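Local coordinates for RNA pseudouridylate synthase domain-containing protein 1 (Homo sapiens, PDB 5VBB) that probably binds RNA and converts uridine in it to pseudouridine, at residues L40-R45 and G59-C63; H128-I132 and T173-H179; L145-L151 and K163-L169; P186-D190 and P203-L208; Y212-P216 and L254-D259. All blocks are in the same frame, centred on the assembly; numbering follows the deposited sequence.

How the contacts relate
Contacts 3 and 4 are the buried ones. Contact 3 is a backbone-bonded strand pair about 10 Å from the centre of the chain, and contact 4 closes a loop with one backbone hydrogen bond and close apolar contacts. Contact 2, partly buried, lays helix 175-182 against strand 130-132 beside the probable catalytic centre; its helix also touches contact 3 through H179, Q175 and T146, and contact 4 through R177 and D190. Contacts 3 and 5 reach the same large sheet, where K167 packs on L254 and T257. Contacts 1 and 5 lie further out: the first is aromatic and aliphatic without a hydrogen bond, the second turns on an arginine gripping the segment that follows a helix.

Contact 1: L40-R45 and G59-C63; sequences LQKQLR and GFRFC
F60 reaches from the strand side onto helix 40-47, and its ring lies under L44. Its CB is 3.8 Å from Q41 OE1, and the same oxygen comes to 3.5 Å from F60 CD2, with the amide and ring planes steeply inclined. Further along, F60 CE2 passes the backbone N and CG of R45, while F60 CZ reaches the carbonyl O of L44 at 3.7 Å. L44 CB stands over the ring centre, 3.9 Å from the F60 centroid and 9° off the normal, a CH-pi contact. With an alanine in place of F60, L44 CB would probably lose the ring face it stands over and a gap would open beside the Q41 amide.

F62, next but one along the chain, points the same way. Q41 CG lies at the edge of the F62 ring, in its plane, and the bend at chi2 (-91°) turns Q41 CD to 3.6 Å from F62 CE2. L40 CD2 lies 3.7 Å from F62 CE1, and L44 CD1 meets F62 CZ. V76 of strand 73-77 touches both phenylalanines. F60, just before the short edge strand 61-62, and F62 within it thus meet one side of a helix, an alpha/beta packing at the margin of the four-stranded antiparallel sheet.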
# COMPACT_ATOMS: atom_id res chain seq x y z
N LEU A 40 0.03 -13.98 -8.60
CA LEU A 40 -0.47 -14.40 -7.28
C LEU A 40 -1.34 -15.67 -7.46
O LEU A 40 -1.15 -16.64 -6.72
CB LEU A 40 -1.24 -13.28 -6.54
CG LEU A 40 -1.76 -13.66 -5.16
CD1 LEU A 40 -0.69 -14.22 -4.25
CD2 LEU A 40 -2.37 -12.51 -4.53
N GLN A 41 -2.19 -15.71 -8.51
CA GLN A 41 -3.00 -16.89 -8.84
C GLN A 41 -2.16 -18.19 -8.91
O GLN A 41 -2.56 -19.20 -8.34
CB GLN A 41 -3.73 -16.69 -10.18
CG GLN A 41 -4.91 -15.72 -10.10
CD GLN A 41 -6.21 -16.43 -9.80
OE1 GLN A 41 -6.27 -17.36 -8.99
NE2 GLN A 41 -7.31 -15.97 -10.40
N LYS A 42 -1.01 -18.16 -9.60
CA LYS A 42 -0.15 -19.34 -9.73
C LYS A 42 0.42 -19.75 -8.37
O LYS A 42 0.44 -20.93 -8.05
CB LYS A 42 0.98 -19.13 -10.75
CG LYS A 42 0.49 -19.10 -12.20
CD LYS A 42 1.66 -19.05 -13.18
CE LYS A 42 1.24 -19.29 -14.61
NZ LYS A 42 2.40 -19.65 -15.47
N GLN A 43 0.85 -18.78 -7.55
CA GLN A 43 1.34 -19.08 -6.19
C GLN A 43 0.24 -19.78 -5.37
O GLN A 43 0.49 -20.78 -4.70
CB GLN A 43 1.79 -17.80 -5.46
CG GLN A 43 3.03 -17.15 -6.06
CD GLN A 43 3.35 -15.80 -5.48
OE1 GLN A 43 2.47 -14.96 -5.26
NE2 GLN A 43 4.62 -15.53 -5.23
N LEU A 44 -1.00 -19.26 -5.48
CA LEU A 44 -2.16 -19.82 -4.79
C LEU A 44 -2.47 -21.22 -5.27
O LEU A 44 -2.71 -22.10 -4.45
CB LEU A 44 -3.38 -18.91 -4.95
CG LEU A 44 -3.35 -17.68 -4.05
CD1 LEU A 44 -4.29 -16.60 -4.56
CD2 LEU A 44 -3.65 -18.06 -2.61
N ARG A 45 -2.46 -21.42 -6.60
CA ARG A 45 -2.67 -22.73 -7.19
C ARG A 45 -1.59 -23.72 -6.70
O ARG A 45 -1.90 -24.88 -6.39
CB ARG A 45 -2.63 -22.65 -8.72
CG ARG A 45 -3.88 -22.05 -9.36
CD ARG A 45 -3.71 -21.85 -10.87
NE ARG A 45 -2.95 -22.94 -11.50
CZ ARG A 45 -3.41 -24.16 -11.78
NH1 ARG A 45 -4.67 -24.49 -11.48
NH2 ARG A 45 -2.62 -25.06 -12.35
N GLY A 59 -11.09 -22.49 -6.55
CA GLY A 59 -11.52 -21.18 -7.02
C GLY A 59 -11.18 -20.07 -6.04
O GLY A 59 -11.57 -20.15 -4.87
N PHE A 60 -10.44 -19.05 -6.51
CA PHE A 60 -9.96 -17.91 -5.71
C PHE A 60 -10.61 -16.60 -6.20
O PHE A 60 -10.36 -16.19 -7.34
CB PHE A 60 -8.42 -17.79 -5.85
CG PHE A 60 -7.66 -19.06 -5.56
CD1 PHE A 60 -7.52 -19.53 -4.26
CD2 PHE A 60 -7.12 -19.82 -6.59
CE1 PHE A 60 -6.86 -20.74 -4.00
CE2 PHE A 60 -6.45 -21.02 -6.33
CZ PHE A 60 -6.32 -21.46 -5.03
N ARG A 61 -11.40 -15.93 -5.35
CA ARG A 61 -12.05 -14.67 -5.70
C ARG A 61 -11.33 -13.55 -4.96
O ARG A 61 -11.39 -13.50 -3.74
CB ARG A 61 -13.53 -14.72 -5.30
CG ARG A 61 -14.32 -15.88 -5.93
CD ARG A 61 -15.55 -16.27 -5.12
NE ARG A 61 -15.94 -17.67 -5.30
CZ ARG A 61 -16.63 -18.16 -6.33
NH1 ARG A 61 -17.02 -17.36 -7.32
NH2 ARG A 61 -16.93 -19.45 -6.38
N PHE A 62 -10.63 -12.65 -5.69
CA PHE A 62 -9.92 -11.53 -5.12
C PHE A 62 -10.93 -10.50 -4.73
O PHE A 62 -11.74 -10.08 -5.56
CB PHE A 62 -8.92 -10.93 -6.11
CG PHE A 62 -7.77 -11.87 -6.38
CD1 PHE A 62 -6.87 -12.19 -5.39
CD2 PHE A 62 -7.66 -12.49 -7.61
CE1 PHE A 62 -5.86 -13.12 -5.62
CE2 PHE A 62 -6.66 -13.43 -7.83
CZ PHE A 62 -5.75 -13.73 -6.84
N CYS A 63 -10.90 -10.07 -3.47
CA CYS A 63 -11.86 -9.12 -2.93
C CYS A 63 -11.47 -7.70 -3.29
O CYS A 63 -12.26 -6.79 -3.12
CB CYS A 63 -11.98 -9.30 -1.41
SG CYS A 63 -12.55 -10.94 -0.91

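Contact 2: H128-I132 and T173-H179; sequences HTMCI and THQLRVH. With SO4 (sulfate ion), chain D; SO4 (sulfate ion), chain B.
M130 lies across T173, its CG 3.3 Å from T173 O and its SD 3.7 Å from T173 CB. Bends at chi2 (-59°) and chi3 (-71°) fold the methionine chain back, and CE ends 3.4 Å from O3 of the chain D sulfate. That ion is held by T173 OG1, 2.6 Å from O4, and by T173 N, which bonds O3; R172, R120 and K142 also bond it. T173 CG2 sits over a face of the H174 ring, whose edge meets T129 OG1. H174 occupies the N-cap of helix 175-182, whose first turns, 175-179, cross strand 130-132 at -44°. ND1 of H174 bonds Y193 OH, and its side chain lies close to D67, the active-site aspartate by similarity. R177 NH1 both pairs with D67 and bonds O1 of the chain B sulfate at 2.7 Å, in the guanidinium plane. Farther along, V178 CG2 packs on M130 CB, and I132 CD1 touches V178 CG1 at 3.7 Å and meets the edge of the H179 ring, whose ND1 bonds T146.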
# COMPACT_ATOMS: atom_id res chain seq x y z
N HIS A 128 2.60 7.83 -16.81
CA HIS A 128 2.12 8.19 -15.47
C HIS A 128 0.60 8.29 -15.57
O HIS A 128 0.08 9.31 -15.99
CB HIS A 128 2.76 9.51 -14.97
CG HIS A 128 4.13 9.79 -15.52
ND1 HIS A 128 5.22 9.00 -15.20
CD2 HIS A 128 4.53 10.76 -16.38
CE1 HIS A 128 6.24 9.49 -15.87
NE2 HIS A 128 5.88 10.57 -16.59
N THR A 129 -0.09 7.20 -15.24
CA THR A 129 -1.53 7.04 -15.37
C THR A 129 -2.34 8.17 -14.71
O THR A 129 -3.20 8.77 -15.36
CB THR A 129 -1.97 5.67 -14.76
OG1 THR A 129 -1.12 4.63 -15.26
CG2 THR A 129 -3.42 5.32 -15.09
N MET A 130 -2.00 8.50 -13.47
CA MET A 130 -2.75 9.43 -12.65
C MET A 130 -2.03 10.75 -12.42
O MET A 130 -0.81 10.83 -12.55
CB MET A 130 -3.04 8.74 -11.30
CG MET A 130 -3.65 7.33 -11.43
SD MET A 130 -5.23 7.18 -12.31
CE MET A 130 -6.33 7.96 -11.14
N CYS A 131 -2.77 11.80 -12.06
CA CYS A 131 -2.22 13.13 -11.79
C CYS A 131 -3.03 13.88 -10.76
O CYS A 131 -4.18 13.58 -10.53
CB CYS A 131 -2.16 13.93 -13.09
SG CYS A 131 -3.76 14.07 -13.93
N ILE A 132 -2.43 14.94 -10.24
CA ILE A 132 -3.06 15.85 -9.28
C ILE A 132 -3.87 16.87 -10.05
O ILE A 132 -3.39 17.35 -11.09
CB ILE A 132 -1.95 16.57 -8.44
CG1 ILE A 132 -1.17 15.54 -7.62
CG2 ILE A 132 -2.52 17.63 -7.55
CD1 ILE A 132 -1.96 14.96 -6.39
N THR A 173 -6.88 5.30 -8.05
CA THR A 173 -5.79 4.47 -8.60
C THR A 173 -4.45 5.13 -8.28
O THR A 173 -4.35 6.35 -8.33
CB THR A 173 -6.00 4.27 -10.10
OG1 THR A 173 -7.14 3.43 -10.29
CG2 THR A 173 -4.76 3.66 -10.80
N HIS A 174 -3.46 4.36 -7.83
CA HIS A 174 -2.12 4.87 -7.44
C HIS A 174 -2.18 6.06 -6.45
O HIS A 174 -1.28 6.89 -6.42
CB HIS A 174 -1.33 5.29 -8.68
CG HIS A 174 -1.21 4.24 -9.74
ND1 HIS A 174 -0.95 4.58 -11.04
CD2 HIS A 174 -1.31 2.89 -9.65
CE1 HIS A 174 -0.86 3.44 -11.71
NE2 HIS A 174 -1.10 2.40 -10.92
N GLN A 175 -3.24 6.14 -5.65
CA GLN A 175 -3.44 7.27 -4.73
C GLN A 175 -2.26 7.64 -3.88
O GLN A 175 -1.87 8.80 -3.83
CB GLN A 175 -4.58 6.98 -3.77
CG GLN A 175 -4.83 8.12 -2.81
CD GLN A 175 -6.19 8.13 -2.19
OE1 GLN A 175 -7.21 7.85 -2.84
NE2 GLN A 175 -6.26 8.45 -0.92
N LEU A 176 -1.72 6.66 -3.17
CA LEU A 176 -0.65 6.92 -2.21
C LEU A 176 0.60 7.38 -2.94
O LEU A 176 1.26 8.32 -2.50
CB LEU A 176 -0.35 5.63 -1.42
CG LEU A 176 -1.56 5.06 -0.70
CD1 LEU A 176 -1.24 3.74 -0.09
CD2 LEU A 176 -2.10 6.03 0.32
N ARG A 177 0.87 6.77 -4.09
CA ARG A 177 2.05 7.14 -4.85
C ARG A 177 1.92 8.51 -5.45
O ARG A 177 2.89 9.27 -5.49
CB ARG A 177 2.30 6.12 -5.96
CG ARG A 177 2.65 4.74 -5.42
CD ARG A 177 2.30 3.67 -6.42
NE ARG A 177 3.27 3.69 -7.52
CZ ARG A 177 3.30 2.84 -8.53
NH1 ARG A 177 2.38 1.89 -8.64
NH2 ARG A 177 4.24 2.94 -9.46
N VAL A 178 0.71 8.85 -5.93
CA VAL A 178 0.50 10.16 -6.53
C VAL A 178 0.55 11.26 -5.47
O VAL A 178 1.16 12.32 -5.69
CB VAL A 178 -0.82 10.18 -7.32
CG1 VAL A 178 -1.19 11.60 -7.77
CG2 VAL A 178 -0.73 9.23 -8.50
N HIS A 179 -0.13 11.03 -4.34
CA HIS A 179 -0.18 12.00 -3.25
C HIS A 179 1.21 12.29 -2.66
O HIS A 179 1.52 13.45 -2.39
CB HIS A 179 -1.14 11.55 -2.16
CG HIS A 179 -2.57 12.04 -2.31
ND1 HIS A 179 -3.56 11.57 -1.49
CD2 HIS A 179 -3.11 12.94 -3.17
CE1 HIS A 179 -4.67 12.19 -1.87
NE2 HIS A 179 -4.42 13.07 -2.84
S SO4 D . -9.95 6.18 -10.16
O1 SO4 D . -10.23 6.75 -11.48
O2 SO4 D . -11.22 5.93 -9.44
O3 SO4 D . -9.06 7.07 -9.40
O4 SO4 D . -9.27 4.94 -10.35
S SO4 B . 2.94 -0.81 -10.97
O1 SO4 B . 2.71 0.64 -11.03
O2 SO4 B . 2.03 -1.45 -11.93
O3 SO4 B . 4.32 -1.13 -11.28
O4 SO4 B . 2.70 -1.30 -9.62

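Contact 3: L145-L151 and K163-L169; sequences LTDLVVL and KVLLKPL
D147 and K167 bond each other twice through their backbones: K167 N reaches D147 O at 2.8 Å, and D147 N reaches K167 O at 3.0 Å. V149 and L165 repeat the pair of hydrogen bonds, and L169 N to L145 O and L151 N to K163 O extend the ladder at its ends. Between these pairs, L166 CA and L148 CA make CA-H...O contacts with D147 O and L165 O.

On the face carrying T146, L148 and V150, L148 and L166 lie side by side, L166 CD2 3.7 Å from L148 CG. L176 and C180 of helix 175-182 cover L166. The opposite face has V149 and L165 under L250 of helix 247-256, beside L151, whose CD1 is 4.3 Å from L165 CB. The charged side chains find partners outside: D147 OD2 pairs with R111, K163 NZ with D228.

In this antiparallel hairpin the inward-facing backbone groups are bonded strand to strand, while T146, L148 and V150 bond outward at strand 111-114; with those polar groups paired, both faces can be largely apolar and buried under helices.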
# COMPACT_ATOMS: atom_id res chain seq x y z
N LEU A 145 -8.27 11.56 -0.34
CA LEU A 145 -7.81 11.91 1.00
C LEU A 145 -6.86 10.84 1.52
O LEU A 145 -7.27 9.68 1.68
CB LEU A 145 -8.96 12.06 1.96
CG LEU A 145 -8.59 12.52 3.40
CD1 LEU A 145 -7.81 13.78 3.41
CD2 LEU A 145 -9.78 12.77 4.17
N THR A 146 -5.63 11.25 1.81
CA THR A 146 -4.59 10.40 2.39
C THR A 146 -4.06 11.06 3.64
O THR A 146 -3.60 12.21 3.61
CB THR A 146 -3.39 10.16 1.45
OG1 THR A 146 -3.81 9.54 0.26
CG2 THR A 146 -2.34 9.24 2.08
N ASP A 147 -4.15 10.34 4.73
CA ASP A 147 -3.59 10.75 6.00
C ASP A 147 -2.18 10.16 6.13
O ASP A 147 -2.00 8.95 6.06
CB ASP A 147 -4.49 10.27 7.12
CG ASP A 147 -4.07 10.62 8.51
OD1 ASP A 147 -3.47 11.69 8.70
OD2 ASP A 147 -4.44 9.87 9.44
N LEU A 148 -1.19 11.01 6.31
CA LEU A 148 0.22 10.60 6.37
C LEU A 148 0.75 10.92 7.77
O LEU A 148 0.72 12.08 8.17
CB LEU A 148 1.02 11.38 5.31
CG LEU A 148 2.53 11.11 5.15
CD1 LEU A 148 2.99 11.48 3.77
CD2 LEU A 148 3.41 11.91 6.16
N VAL A 149 1.33 9.94 8.44
CA VAL A 149 1.96 10.09 9.76
C VAL A 149 3.47 9.71 9.60
O VAL A 149 3.81 8.59 9.19
CB VAL A 149 1.25 9.19 10.82
CG1 VAL A 149 1.92 9.30 12.18
CG2 VAL A 149 -0.23 9.56 10.94
N VAL A 150 4.35 10.62 10.00
CA VAL A 150 5.78 10.38 9.90
C VAL A 150 6.22 9.51 11.08
O VAL A 150 6.00 9.90 12.22
CB VAL A 150 6.58 11.69 9.81
CG1 VAL A 150 8.06 11.40 9.67
CG2 VAL A 150 6.13 12.55 8.63
N LEU A 151 6.85 8.35 10.80
CA LEU A 151 7.30 7.43 11.84
C LEU A 151 8.74 7.70 12.21
O LEU A 151 9.09 7.77 13.39
CB LEU A 151 7.14 6.00 11.38
CG LEU A 151 5.75 5.57 11.02
CD1 LEU A 151 5.80 4.21 10.34
CD2 LEU A 151 4.81 5.65 12.23
N LYS A 163 10.28 7.28 6.88
CA LYS A 163 9.43 6.12 7.00
C LYS A 163 8.06 6.63 7.48
O LYS A 163 8.00 7.37 8.47
CB LYS A 163 9.99 5.11 8.00
CG LYS A 163 9.13 3.85 8.04
CD LYS A 163 9.83 2.80 8.85
CE LYS A 163 8.93 1.62 9.04
NZ LYS A 163 9.56 0.59 9.91
N VAL A 164 6.97 6.28 6.76
CA VAL A 164 5.65 6.80 7.08
C VAL A 164 4.60 5.73 7.14
O VAL A 164 4.74 4.68 6.52
CB VAL A 164 5.20 7.88 6.05
CG1 VAL A 164 6.23 9.00 5.92
CG2 VAL A 164 4.93 7.26 4.68
N LEU A 165 3.49 6.07 7.82
CA LEU A 165 2.27 5.28 7.84
C LEU A 165 1.27 6.10 7.00
O LEU A 165 1.12 7.31 7.22
CB LEU A 165 1.75 5.12 9.28
CG LEU A 165 0.44 4.33 9.49
CD1 LEU A 165 0.59 2.90 9.09
CD2 LEU A 165 0.05 4.35 10.93
N LEU A 166 0.60 5.45 6.04
CA LEU A 166 -0.37 6.10 5.17
C LEU A 166 -1.71 5.48 5.33
O LEU A 166 -1.82 4.26 5.20
CB LEU A 166 0.05 5.99 3.71
CG LEU A 166 1.40 6.64 3.38
CD1 LEU A 166 1.97 6.08 2.14
CD2 LEU A 166 1.30 8.13 3.33
N LYS A 167 -2.74 6.28 5.60
CA LYS A 167 -4.10 5.75 5.72
C LYS A 167 -4.96 6.46 4.68
O LYS A 167 -5.31 7.63 4.85
CB LYS A 167 -4.63 5.98 7.13
CG LYS A 167 -5.96 5.27 7.39
CD LYS A 167 -6.54 5.70 8.69
CE LYS A 167 -7.93 5.19 8.87
NZ LYS A 167 -8.51 5.66 10.15
N PRO A 168 -5.26 5.80 3.56
CA PRO A 168 -6.15 6.44 2.59
C PRO A 168 -7.60 6.31 3.04
O PRO A 168 -7.98 5.26 3.54
CB PRO A 168 -5.93 5.64 1.32
CG PRO A 168 -5.52 4.25 1.77
CD PRO A 168 -4.93 4.41 3.17
N LEU A 169 -8.39 7.36 2.86
CA LEU A 169 -9.83 7.31 3.13
C LEU A 169 -10.59 7.24 1.83
O LEU A 169 -11.80 7.26 1.87
CB LEU A 169 -10.28 8.50 3.98
CG LEU A 169 -9.67 8.51 5.39
CD1 LEU A 169 -10.11 9.72 6.17
CD2 LEU A 169 -10.06 7.25 6.17

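Contact 4: P186-D190 and P203-L208; sequences PVVGD and PFRMML
V188 and M207 share the one hydrogen bond across the contact: M207 N reaches V188 O at 2.8 Å, almost straight at 171°. M206 CA adds a CA-H...O contact to the same oxygen.

Apolar contacts flank it. V187 CG1 fits against M206 CG at 3.7 Å, V188 CG1 meets P203 CG at 3.7 Å, and V188 CB lies on M207 CG. Set apart from these pairs, V187 CG1 also comes 3.4 Å from the carbonyl O of M207.

Residues 187-190 form a type II beta turn with G189 at positive phi (77°), and a side chain there would run into R205 O. The two segments thereby close the loop between helix 175-182 and strand 208-216, and M207 centres an inverse gamma turn just ahead of that strand.

The sulfur contact is at D190, whose OD1 pairs with R177 and accepts from the N of Y193 and T192. M206 is extended as far as SD, chi1 -174°, and runs alongside D190, setting SD 3.6 Å from D190 CG. Cut back to an alanine, this position would probably leave that carboxylate without the sulfur's cover and open a gap beside V187 CG1.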
# COMPACT_ATOMS: atom_id res chain seq x y z
N PRO A 186 8.24 11.50 -3.02
CA PRO A 186 7.82 10.26 -3.70
C PRO A 186 8.26 9.00 -3.00
O PRO A 186 9.26 8.98 -2.28
CB PRO A 186 8.46 10.38 -5.10
CG PRO A 186 9.50 11.41 -4.97
CD PRO A 186 9.10 12.34 -3.90
N VAL A 187 7.57 7.89 -3.30
CA VAL A 187 7.95 6.61 -2.74
C VAL A 187 9.28 6.20 -3.34
O VAL A 187 9.50 6.30 -4.54
CB VAL A 187 6.86 5.54 -2.99
CG1 VAL A 187 7.34 4.17 -2.52
CG2 VAL A 187 5.55 5.92 -2.36
N VAL A 188 10.19 5.73 -2.48
CA VAL A 188 11.49 5.24 -2.89
C VAL A 188 11.31 4.04 -3.80
O VAL A 188 10.56 3.13 -3.47
CB VAL A 188 12.38 4.90 -1.67
CG1 VAL A 188 13.66 4.19 -2.09
CG2 VAL A 188 12.71 6.17 -0.86
N GLY A 189 11.99 4.06 -4.94
CA GLY A 189 11.93 3.00 -5.94
C GLY A 189 10.67 3.03 -6.79
O GLY A 189 10.38 2.07 -7.52
N ASP A 190 9.95 4.15 -6.79
CA ASP A 190 8.75 4.30 -7.61
C ASP A 190 9.16 4.68 -9.03
O ASP A 190 9.48 5.84 -9.31
CB ASP A 190 7.79 5.32 -7.02
CG ASP A 190 6.41 5.30 -7.65
OD1 ASP A 190 6.30 4.95 -8.83
OD2 ASP A 190 5.45 5.76 -7.00
N PRO A 203 16.91 1.37 -6.22
CA PRO A 203 16.46 0.47 -5.14
C PRO A 203 15.96 -0.88 -5.66
O PRO A 203 15.54 -1.01 -6.81
CB PRO A 203 15.35 1.28 -4.43
CG PRO A 203 15.56 2.66 -4.86
CD PRO A 203 16.04 2.55 -6.28
N PHE A 204 16.05 -1.91 -4.82
CA PHE A 204 15.69 -3.26 -5.24
C PHE A 204 14.21 -3.43 -5.43
O PHE A 204 13.79 -4.40 -6.05
CB PHE A 204 16.22 -4.31 -4.24
CG PHE A 204 15.35 -4.59 -3.03
CD1 PHE A 204 15.49 -3.84 -1.86
CD2 PHE A 204 14.52 -5.69 -3.00
CE1 PHE A 204 14.85 -4.21 -0.70
CE2 PHE A 204 13.81 -6.03 -1.84
CZ PHE A 204 13.98 -5.29 -0.70
N ARG A 205 13.40 -2.50 -4.87
CA ARG A 205 11.94 -2.57 -4.96
C ARG A 205 11.34 -1.22 -4.73
O ARG A 205 12.03 -0.30 -4.35
CB ARG A 205 11.43 -3.51 -3.88
CG ARG A 205 11.67 -3.05 -2.45
CD ARG A 205 10.80 -3.82 -1.47
NE ARG A 205 9.41 -3.39 -1.63
CZ ARG A 205 8.39 -3.84 -0.94
NH1 ARG A 205 8.56 -4.77 -0.01
NH2 ARG A 205 7.17 -3.37 -1.17
N MET A 206 10.04 -1.11 -4.91
CA MET A 206 9.33 0.10 -4.57
C MET A 206 8.93 -0.04 -3.11
O MET A 206 8.36 -1.06 -2.74
CB MET A 206 8.10 0.29 -5.44
CG MET A 206 7.46 1.60 -5.18
SD MET A 206 6.07 1.96 -6.29
CE MET A 206 4.82 0.88 -5.56
N MET A 207 9.23 0.96 -2.28
CA MET A 207 8.98 0.89 -0.84
C MET A 207 7.56 1.32 -0.42
O MET A 207 7.38 2.29 0.32
CB MET A 207 10.03 1.73 -0.09
CG MET A 207 11.47 1.43 -0.49
SD MET A 207 11.95 -0.30 -0.24
CE MET A 207 13.57 -0.31 -1.04
N LEU A 208 6.56 0.55 -0.82
CA LEU A 208 5.16 0.74 -0.44
C LEU A 208 4.65 -0.63 -0.10
O LEU A 208 4.91 -1.55 -0.85
CB LEU A 208 4.35 1.40 -1.59
CG LEU A 208 2.88 1.70 -1.29
CD1 LEU A 208 2.75 2.71 -0.14
CD2 LEU A 208 2.20 2.31 -2.50

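Contact 5: Y212-P216 and L254-D259; sequences YLRIP and LRATPD
R214 sends its guanidinium from strand 208-216 into the C-terminal end of helix 247-256, and it has the greatest area buried here. NH1 and NH2 both bond T257 O, end-on, R214 NH1 at 2.8 Å, and that carbonyl accepts both donors close to the guanidinium plane. NH1 also forms a salt bridge with D259 OD1 at 2.7 Å, on the anti side of the carboxylate and 27° out of its plane. A bend at chi3 (-57°) turns the chain of R214 so that NE, too, is used: NE and NH2 grip Y212 OH side-on, NE at 2.9 Å.

Y212 is the second large contributor. CG anti to the backbone N, chi1 179°, carries the ring toward the helix, where L254 CB lies over one face and L254 CD1 comes 3.9 Å from Y212 CG; R255 CG comes 4.1 Å from Y212 CE1. E223, on strand 221-225, also bonds the hydroxyl.

D259, the third, stretches its carboxylate between two strand residues. While OD1 takes the arginine, D259 OD2 packs on P216 CB at 3.4 Å.

Each guanidinium nitrogen thus has a partner, and, gripped by T257 O, D259 OD1 and Y212 OH, the group is probably held from turning. Placed at a helix C-terminus, the positive charge probably suits the carbonyls gathered there, and the salt bridge ties the segment after the helix to the sheet.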
# COMPACT_ATOMS: atom_id res chain seq x y z
N TYR A 212 -2.02 -2.80 7.02
CA TYR A 212 -3.19 -3.05 7.84
C TYR A 212 -4.41 -3.16 6.93
O TYR A 212 -4.55 -2.38 5.99
CB TYR A 212 -3.35 -1.93 8.86
CG TYR A 212 -4.56 -2.10 9.75
CD1 TYR A 212 -4.53 -2.94 10.85
CD2 TYR A 212 -5.75 -1.44 9.47
CE1 TYR A 212 -5.68 -3.20 11.60
CE2 TYR A 212 -6.89 -1.65 10.24
CZ TYR A 212 -6.85 -2.49 11.32
OH TYR A 212 -8.00 -2.64 12.04
N LEU A 213 -5.25 -4.14 7.18
CA LEU A 213 -6.47 -4.33 6.39
C LEU A 213 -7.57 -4.87 7.30
O LEU A 213 -7.33 -5.78 8.07
CB LEU A 213 -6.19 -5.28 5.21
CG LEU A 213 -7.38 -5.75 4.34
CD1 LEU A 213 -7.92 -4.60 3.48
CD2 LEU A 213 -6.96 -6.94 3.46
N ARG A 214 -8.73 -4.24 7.29
CA ARG A 214 -9.87 -4.66 8.09
C ARG A 214 -11.08 -4.65 7.19
O ARG A 214 -11.38 -3.60 6.64
CB ARG A 214 -10.09 -3.73 9.27
CG ARG A 214 -11.10 -4.28 10.29
CD ARG A 214 -11.78 -3.18 11.08
NE ARG A 214 -10.83 -2.32 11.77
CZ ARG A 214 -11.11 -1.16 12.35
NH1 ARG A 214 -12.35 -0.67 12.34
NH2 ARG A 214 -10.15 -0.47 12.95
N ILE A 215 -11.76 -5.82 7.03
CA ILE A 215 -12.92 -5.99 6.17
C ILE A 215 -14.04 -6.51 7.11
O ILE A 215 -14.03 -7.67 7.49
CB ILE A 215 -12.60 -6.96 5.02
CG1 ILE A 215 -11.30 -6.52 4.26
CG2 ILE A 215 -13.81 -7.06 4.07
CD1 ILE A 215 -10.78 -7.48 3.26
N PRO A 216 -14.93 -5.62 7.56
CA PRO A 216 -15.94 -6.01 8.56
C PRO A 216 -17.15 -6.69 7.91
O PRO A 216 -18.22 -6.10 7.83
CB PRO A 216 -16.28 -4.68 9.22
CG PRO A 216 -16.16 -3.68 8.10
CD PRO A 216 -14.99 -4.17 7.27
N LEU A 254 -5.20 2.37 15.16
CA LEU A 254 -5.87 1.86 13.96
C LEU A 254 -6.91 0.84 14.32
O LEU A 254 -8.04 0.95 13.87
CB LEU A 254 -4.86 1.17 13.01
CG LEU A 254 -4.20 2.02 11.96
CD1 LEU A 254 -3.12 1.24 11.28
CD2 LEU A 254 -5.21 2.48 10.87
N ARG A 255 -6.54 -0.13 15.15
CA ARG A 255 -7.42 -1.24 15.57
C ARG A 255 -8.66 -0.76 16.28
O ARG A 255 -9.75 -1.31 16.06
CB ARG A 255 -6.64 -2.22 16.47
CG ARG A 255 -5.55 -2.99 15.74
CD ARG A 255 -4.80 -3.96 16.67
NE ARG A 255 -4.23 -5.11 15.94
CZ ARG A 255 -3.03 -5.66 16.13
NH1 ARG A 255 -2.64 -6.69 15.39
NH2 ARG A 255 -2.19 -5.17 17.04
N ALA A 256 -8.50 0.30 17.10
CA ALA A 256 -9.61 0.89 17.88
C ALA A 256 -10.46 1.87 17.10
O ALA A 256 -11.53 2.24 17.59
CB ALA A 256 -9.08 1.59 19.10
N THR A 257 -10.04 2.28 15.90
CA THR A 257 -10.84 3.23 15.12
C THR A 257 -12.12 2.59 14.60
O THR A 257 -12.07 1.51 14.04
CB THR A 257 -10.02 3.83 13.97
OG1 THR A 257 -8.85 4.43 14.52
CG2 THR A 257 -10.80 4.91 13.21
N PRO A 258 -13.29 3.24 14.74
CA PRO A 258 -14.52 2.64 14.19
C PRO A 258 -14.46 2.41 12.67
O PRO A 258 -13.71 3.09 11.96
CB PRO A 258 -15.61 3.68 14.55
CG PRO A 258 -15.03 4.49 15.63
CD PRO A 258 -13.57 4.52 15.42
N ASP A 259 -15.25 1.46 12.16
CA ASP A 259 -15.29 1.24 10.70
C ASP A 259 -15.86 2.51 10.06
O ASP A 259 -16.68 3.16 10.70
CB ASP A 259 -16.20 0.07 10.31
CG ASP A 259 -15.88 -1.25 10.97
OD1 ASP A 259 -14.68 -1.53 11.17
OD2 ASP A 259 -16.81 -2.01 11.23